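Local coordinates for protein putative leucoanthocyanidin reductase 1 (Vitis vinifera, PDB 3I6I) that probably reduces leucoanthocyanidin to a flavan-3-ol with NADPH as cofactor, as a leucoanthocyanidin reductase of the NmrA-like, atypical short-chain dehydrogenase/reductase group, at residues G67-N70 with A74-K77; C158-A163 with G280-F285. All coordinates share one frame; numbering follows the deposited sequence.

Contact 1. Residues G67-N70 with A74-K77; sequences GLIN and AMEK. With NDP (NADPH dihydro-nicotinamide-adenine-dinucleotide phosphate), chain B.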
# COMPACT_ATOMS: atom_id res chain seq x y z
N GLY A 67 18.96 -10.19 -5.47
CA GLY A 67 18.98 -9.37 -6.67
C GLY A 67 18.28 -8.05 -6.42
O GLY A 67 17.82 -7.78 -5.31
N LEU A 68 18.19 -7.26 -7.48
CA LEU A 68 17.62 -5.92 -7.46
C LEU A 68 16.73 -5.81 -8.70
O LEU A 68 17.14 -6.24 -9.78
CB LEU A 68 18.71 -4.86 -7.54
CG LEU A 68 19.59 -4.62 -6.30
CD1 LEU A 68 20.66 -3.60 -6.62
CD2 LEU A 68 18.73 -4.17 -5.11
N ILE A 69 15.54 -5.23 -8.53
CA ILE A 69 14.52 -5.26 -9.59
C ILE A 69 14.86 -4.38 -10.80
O ILE A 69 14.29 -4.58 -11.85
CB ILE A 69 13.08 -4.94 -9.10
CG1 ILE A 69 12.94 -3.48 -8.65
CG2 ILE A 69 12.64 -5.93 -8.03
CD1 ILE A 69 11.46 -3.11 -8.51
N ASN A 70 15.81 -3.46 -10.65
CA ASN A 70 16.28 -2.62 -11.79
C ASN A 70 17.31 -3.30 -12.74
O ASN A 70 17.79 -2.70 -13.71
CB ASN A 70 16.87 -1.30 -11.26
CG ASN A 70 17.87 -1.53 -10.13
OD1 ASN A 70 17.52 -2.01 -9.06
ND2 ASN A 70 19.07 -1.23 -10.39
N ALA A 74 19.29 -9.99 -14.54
CA ALA A 74 19.22 -10.68 -13.24
C ALA A 74 17.80 -11.13 -12.92
O ALA A 74 17.58 -12.25 -12.44
CB ALA A 74 19.76 -9.76 -12.09
N MET A 75 16.82 -10.26 -13.17
CA MET A 75 15.43 -10.61 -12.86
C MET A 75 14.92 -11.71 -13.77
O MET A 75 14.16 -12.58 -13.33
CB MET A 75 14.50 -9.41 -12.95
CG MET A 75 14.73 -8.34 -11.91
SD MET A 75 14.68 -9.00 -10.21
CE MET A 75 16.42 -8.97 -9.79
N GLU A 76 15.34 -11.67 -15.04
CA GLU A 76 14.94 -12.73 -15.96
C GLU A 76 15.43 -14.08 -15.43
O GLU A 76 14.69 -15.08 -15.41
CB GLU A 76 15.44 -12.46 -17.38
CG GLU A 76 14.80 -11.26 -18.06
CD GLU A 76 15.24 -11.10 -19.50
OE1 GLU A 76 15.75 -12.09 -20.09
OE2 GLU A 76 15.08 -10.00 -20.07
N LYS A 77 16.68 -14.10 -14.95
CA LYS A 77 17.27 -15.34 -14.48
C LYS A 77 16.52 -15.91 -13.28
O LYS A 77 16.23 -17.08 -13.23
CB LYS A 77 18.76 -15.17 -14.15
CG LYS A 77 19.68 -15.30 -15.38
PA NDP B . 9.62 0.89 2.01
O1A NDP B . 10.64 1.97 1.73
O2A NDP B . 9.17 0.65 3.57
O5B NDP B . 10.03 -0.57 1.48
C5B NDP B . 10.54 -0.73 0.20
C4B NDP B . 11.06 -2.10 -0.02
O4B NDP B . 11.49 -2.05 -1.43
C3B NDP B . 12.33 -2.39 0.82
O3B NDP B . 12.42 -3.78 1.21
C2B NDP B . 13.47 -2.05 -0.15
O2B NDP B . 14.63 -2.81 0.18
C1B NDP B . 12.87 -2.58 -1.45
N9A NDP B . 13.49 -2.11 -2.69
C8A NDP B . 13.56 -0.84 -3.08
N7A NDP B . 14.16 -0.80 -4.27
C5A NDP B . 14.45 -2.05 -4.65
C6A NDP B . 15.07 -2.60 -5.77
N6A NDP B . 15.49 -1.81 -6.77
N1A NDP B . 15.22 -3.93 -5.84
C2A NDP B . 14.78 -4.72 -4.86
N3A NDP B . 14.17 -4.23 -3.77
C4A NDP B . 14.01 -2.89 -3.65
O3 NDP B . 8.30 1.25 1.19
PN NDP B . 6.75 1.40 1.69
O1N NDP B . 6.13 0.25 2.39
O2N NDP B . 6.73 2.81 2.40
O5D NDP B . 6.07 1.70 0.23
C5D NDP B . 5.63 0.61 -0.60
C4D NDP B . 4.49 1.08 -1.46
O4D NDP B . 3.40 1.27 -0.52
C3D NDP B . 4.71 2.40 -2.17
O3D NDP B . 4.02 2.36 -3.42
C2D NDP B . 3.99 3.38 -1.26
O2D NDP B . 3.47 4.42 -2.06
C1D NDP B . 2.82 2.55 -0.71
N1N NDP B . 2.39 2.88 0.69
C2N NDP B . 1.02 2.97 1.04
C3N NDP B . 0.65 3.60 2.16
C7N NDP B . -0.84 3.66 2.54
O7N NDP B . -1.70 3.10 1.85
N7N NDP B . -1.12 4.27 3.68
C4N NDP B . 1.72 4.24 3.05
C5N NDP B . 3.08 3.57 2.85
C6N NDP B . 3.34 2.88 1.75
P2B NDP B . 15.98 -2.00 0.75
O1X NDP B . 15.69 -1.44 2.10
O2X NDP B . 17.13 -3.09 0.65
O3X NDP B . 16.29 -0.86 -0.31

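Contact 2. Residues C158-A163 with G280-F285; sequences CCNSIA and GCQVNF. With NDP (NADPH dihydro-nicotinamide-adenine-dinucleotide phosphate), chain B.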
# COMPACT_ATOMS: atom_id res chain seq x y z
N CYS A 158 -5.59 -0.96 -4.56
CA CYS A 158 -5.89 0.44 -4.16
C CYS A 158 -6.51 0.38 -2.77
O CYS A 158 -7.73 0.52 -2.57
CB CYS A 158 -6.81 1.14 -5.18
SG CYS A 158 -6.15 1.11 -6.91
N CYS A 159 -5.63 0.14 -1.79
CA CYS A 159 -6.08 -0.18 -0.46
C CYS A 159 -6.34 1.01 0.48
O CYS A 159 -6.66 0.80 1.68
CB CYS A 159 -5.14 -1.16 0.23
SG CYS A 159 -3.44 -0.52 0.32
N ASN A 160 -6.17 2.22 -0.01
CA ASN A 160 -6.49 3.42 0.75
C ASN A 160 -5.53 3.55 1.95
O ASN A 160 -4.38 3.19 1.79
CB ASN A 160 -7.97 3.48 1.11
CG ASN A 160 -8.83 3.81 -0.11
OD1 ASN A 160 -8.48 4.68 -0.93
ND2 ASN A 160 -9.94 3.07 -0.27
N SER A 161 -5.94 4.09 3.09
CA SER A 161 -4.97 4.43 4.13
C SER A 161 -4.69 3.29 5.12
O SER A 161 -5.62 2.65 5.61
CB SER A 161 -5.44 5.67 4.90
OG SER A 161 -5.47 6.77 4.02
N ILE A 162 -3.44 3.11 5.52
CA ILE A 162 -3.14 2.25 6.66
C ILE A 162 -3.73 2.88 7.93
O ILE A 162 -3.82 4.08 8.05
CB ILE A 162 -1.61 1.99 6.80
CG1 ILE A 162 -1.34 0.79 7.73
CG2 ILE A 162 -0.90 3.24 7.29
CD1 ILE A 162 -0.32 -0.21 7.18
N ALA A 163 -4.18 2.05 8.85
CA ALA A 163 -4.88 2.49 10.03
C ALA A 163 -3.94 3.06 11.08
O ALA A 163 -3.72 2.48 12.12
CB ALA A 163 -5.66 1.39 10.59
N GLY A 280 -11.29 14.60 -1.02
CA GLY A 280 -12.12 13.41 -0.96
C GLY A 280 -11.72 12.35 -1.96
O GLY A 280 -12.60 11.62 -2.45
N CYS A 281 -10.41 12.25 -2.28
CA CYS A 281 -9.96 11.37 -3.39
C CYS A 281 -10.28 9.86 -3.22
O CYS A 281 -10.36 9.12 -4.21
CB CYS A 281 -8.45 11.58 -3.67
SG CYS A 281 -7.37 10.85 -2.47
N GLN A 282 -10.43 9.38 -1.99
CA GLN A 282 -10.69 7.95 -1.75
C GLN A 282 -12.16 7.59 -1.94
O GLN A 282 -12.50 6.41 -2.12
CB GLN A 282 -10.29 7.55 -0.34
CG GLN A 282 -8.82 7.77 -0.05
CD GLN A 282 -8.31 7.15 1.25
OE1 GLN A 282 -7.08 7.23 1.54
NE2 GLN A 282 -9.17 6.55 2.00
N VAL A 283 -13.04 8.58 -1.80
CA VAL A 283 -14.48 8.29 -1.75
C VAL A 283 -15.32 8.88 -2.89
O VAL A 283 -16.51 8.63 -2.95
CB VAL A 283 -15.09 8.77 -0.43
CG1 VAL A 283 -14.44 8.01 0.76
CG2 VAL A 283 -14.91 10.30 -0.29
N ASN A 284 -14.72 9.66 -3.79
CA ASN A 284 -15.47 10.45 -4.73
C ASN A 284 -15.75 9.81 -6.09
O ASN A 284 -16.07 10.51 -7.04
CB ASN A 284 -14.82 11.82 -4.91
CG ASN A 284 -13.51 11.76 -5.60
OD1 ASN A 284 -13.06 10.67 -5.99
ND2 ASN A 284 -12.88 12.91 -5.77
N PHE A 285 -15.60 8.50 -6.19
CA PHE A 285 -15.87 7.77 -7.42
C PHE A 285 -16.59 6.47 -7.12
O PHE A 285 -16.44 5.89 -6.05
CB PHE A 285 -14.58 7.45 -8.22
CG PHE A 285 -13.55 6.61 -7.47
CD1 PHE A 285 -12.66 7.20 -6.55
CD2 PHE A 285 -13.45 5.24 -7.68
CE1 PHE A 285 -11.73 6.41 -5.87
CE2 PHE A 285 -12.50 4.47 -7.02
CZ PHE A 285 -11.63 5.06 -6.12
PA NDP B . 9.62 0.89 2.01
O1A NDP B . 10.64 1.97 1.73
O2A NDP B . 9.17 0.65 3.57
O5B NDP B . 10.03 -0.57 1.48
C5B NDP B . 10.54 -0.73 0.20
C4B NDP B . 11.06 -2.10 -0.02
O4B NDP B . 11.49 -2.05 -1.43
C3B NDP B . 12.33 -2.39 0.82
O3B NDP B . 12.42 -3.78 1.21
C2B NDP B . 13.47 -2.05 -0.15
O2B NDP B . 14.63 -2.81 0.18
C1B NDP B . 12.87 -2.58 -1.45
N9A NDP B . 13.49 -2.11 -2.69
C8A NDP B . 13.56 -0.84 -3.08
N7A NDP B . 14.16 -0.80 -4.27
C5A NDP B . 14.45 -2.05 -4.65
C6A NDP B . 15.07 -2.60 -5.77
N6A NDP B . 15.49 -1.81 -6.77
N1A NDP B . 15.22 -3.93 -5.84
C2A NDP B . 14.78 -4.72 -4.86
N3A NDP B . 14.17 -4.23 -3.77
C4A NDP B . 14.01 -2.89 -3.65
O3 NDP B . 8.30 1.25 1.19
PN NDP B . 6.75 1.40 1.69
O1N NDP B . 6.13 0.25 2.39
O2N NDP B . 6.73 2.81 2.40
O5D NDP B . 6.07 1.70 0.23
C5D NDP B . 5.63 0.61 -0.60
C4D NDP B . 4.49 1.08 -1.46
O4D NDP B . 3.40 1.27 -0.52
C3D NDP B . 4.71 2.40 -2.17
O3D NDP B . 4.02 2.36 -3.42
C2D NDP B . 3.99 3.38 -1.26
O2D NDP B . 3.47 4.42 -2.06
C1D NDP B . 2.82 2.55 -0.71
N1N NDP B . 2.39 2.88 0.69
C2N NDP B . 1.02 2.97 1.04
C3N NDP B . 0.65 3.60 2.16
C7N NDP B . -0.84 3.66 2.54
O7N NDP B . -1.70 3.10 1.85
N7N NDP B . -1.12 4.27 3.68
C4N NDP B . 1.72 4.24 3.05
C5N NDP B . 3.08 3.57 2.85
C6N NDP B . 3.34 2.88 1.75
P2B NDP B . 15.98 -2.00 0.75
O1X NDP B . 15.69 -1.44 2.10
O2X NDP B . 17.13 -3.09 0.65
O3X NDP B . 16.29 -0.86 -0.31
O HOH W 1 -11.71 3.83 -2.57

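Contact 1. Residues G67-N70 with A74-K77
In the adenine pocket of this NADPH-binding Rossmann fold, Ile69 of the loop 67-70 backs onto Met75 of the helix that follows. The Met75 side chain packs against the loop backbone, with a single apolar side-chain pair, and Met75 supplies 82 of the 157 Å² buried. A bend at chi2 (-55°) turns its sulfur toward the backbone of Ile69. Met75 CG lies 3.8 Å from Ile69 O, while Met75 SD sits 3.8 Å from Ile69 CA. The branch methyl Ile69 CG2 makes the apolar pair with the same sulfur, 4.3 Å from Met75 SD. The exact place of the terminal methyl is doubtful, since it is modelled too close to a loop carbonyl.

The other side of the loop reads the cofactor. Ile69 N donates to N1A of NADPH at 3.0 Å, nearly straight at 171°. Next along the chain, Asn70 OD1 accepts from N6A of NADPH at 3.1 Å, with a more bent angle of 146°. A ring nitrogen accepts beside an amino group that donates, a pairing consistent with recognition of adenine. Aliphatic groups clamp the same edge of the base from its two faces: Leu68 CD2 stands over one, 3.6 Å from N1A of NADPH, and Ile69 CG1 lies against the other, 3.6 Å from N6A of NADPH.

The loop leaves strand 63-66, an outermost strand of the five-stranded parallel sheet, and leads into helix 72-81. Gly67 still shares backbone bonding with Ala41, just at the end of strand 37-41; Met75 also packs on Leu40 of that strand and on Ala105 of helix 99-109.

Contact 2. Residues C158-A163 with G280-F285
Asn160 and Ser161 meet Gln282 beside the nicotinamide end of the cofactor pocket, where the chain passes from the Rossmann fold's strand 155-158 into strand 161-162 of a small mixed sheet. Cys158 closes the first strand with backbone bonds to Val219 and Phe221. After Cys159, whose side chain packs on Phe221, Asn160 takes a positive phi (67°), and its side chain turns to Gln282.

The two side chains run past each other in opposite directions, with their amides nearly parallel (planes 22° apart). Gln282 CD lies above the plane of the Asn160 amide but well to one side, 3.6 Å from Asn160 CG. Asn160 OD1 lies close against the aliphatic part of its partner, 3.2 Å from Gln282 CG. Gln282 can reach so far because its chain is extended beyond CG (chi2 -169°). An alanine at this position is likely to leave Asn160 OD1 and CB without the chain that packs along them, and to open a gap between Asn160-Ser161 and the loop 280-285.

Ser161 follows, bonded through its backbone to Tyr194 and Val196 of the neighbouring parallel strand; its OG lies 4.0 Å from Gln282 CD. Ile162 then faces the cofactor, with Ile162 CG2 3.8 Å from N7N of the NADPH carboxamide, and Ala163 O bonds to Tyr314 OH.

Polar bonds fix the Asn160 amide independently of Gln282's amide: Asn160 ND2 donates to Phe221 O and also to a water at 3.0 Å, and that water donates in turn to Gln282 O at 2.7 Å.

Contact 1 and contact 2 come in series along the chain and lie on opposite sides of its centre. Their centres are 32 Å apart and their nearest atoms about 18 Å, so they do not touch. Contact 1 lies just beyond the edge strand 63-66 of the five-stranded parallel sheet, in the turn to helix 72-81; contact 2 joins the turn into the short mixed sheet, and its first strand residue, to the loop after helix 266-277. NADPH spans from the loop after strand 63-66, at its adenine end, to residues 158-163, at the nicotinamide end, where hydride transfer would be expected; 280-285, from much later in the chain, comes against the latter.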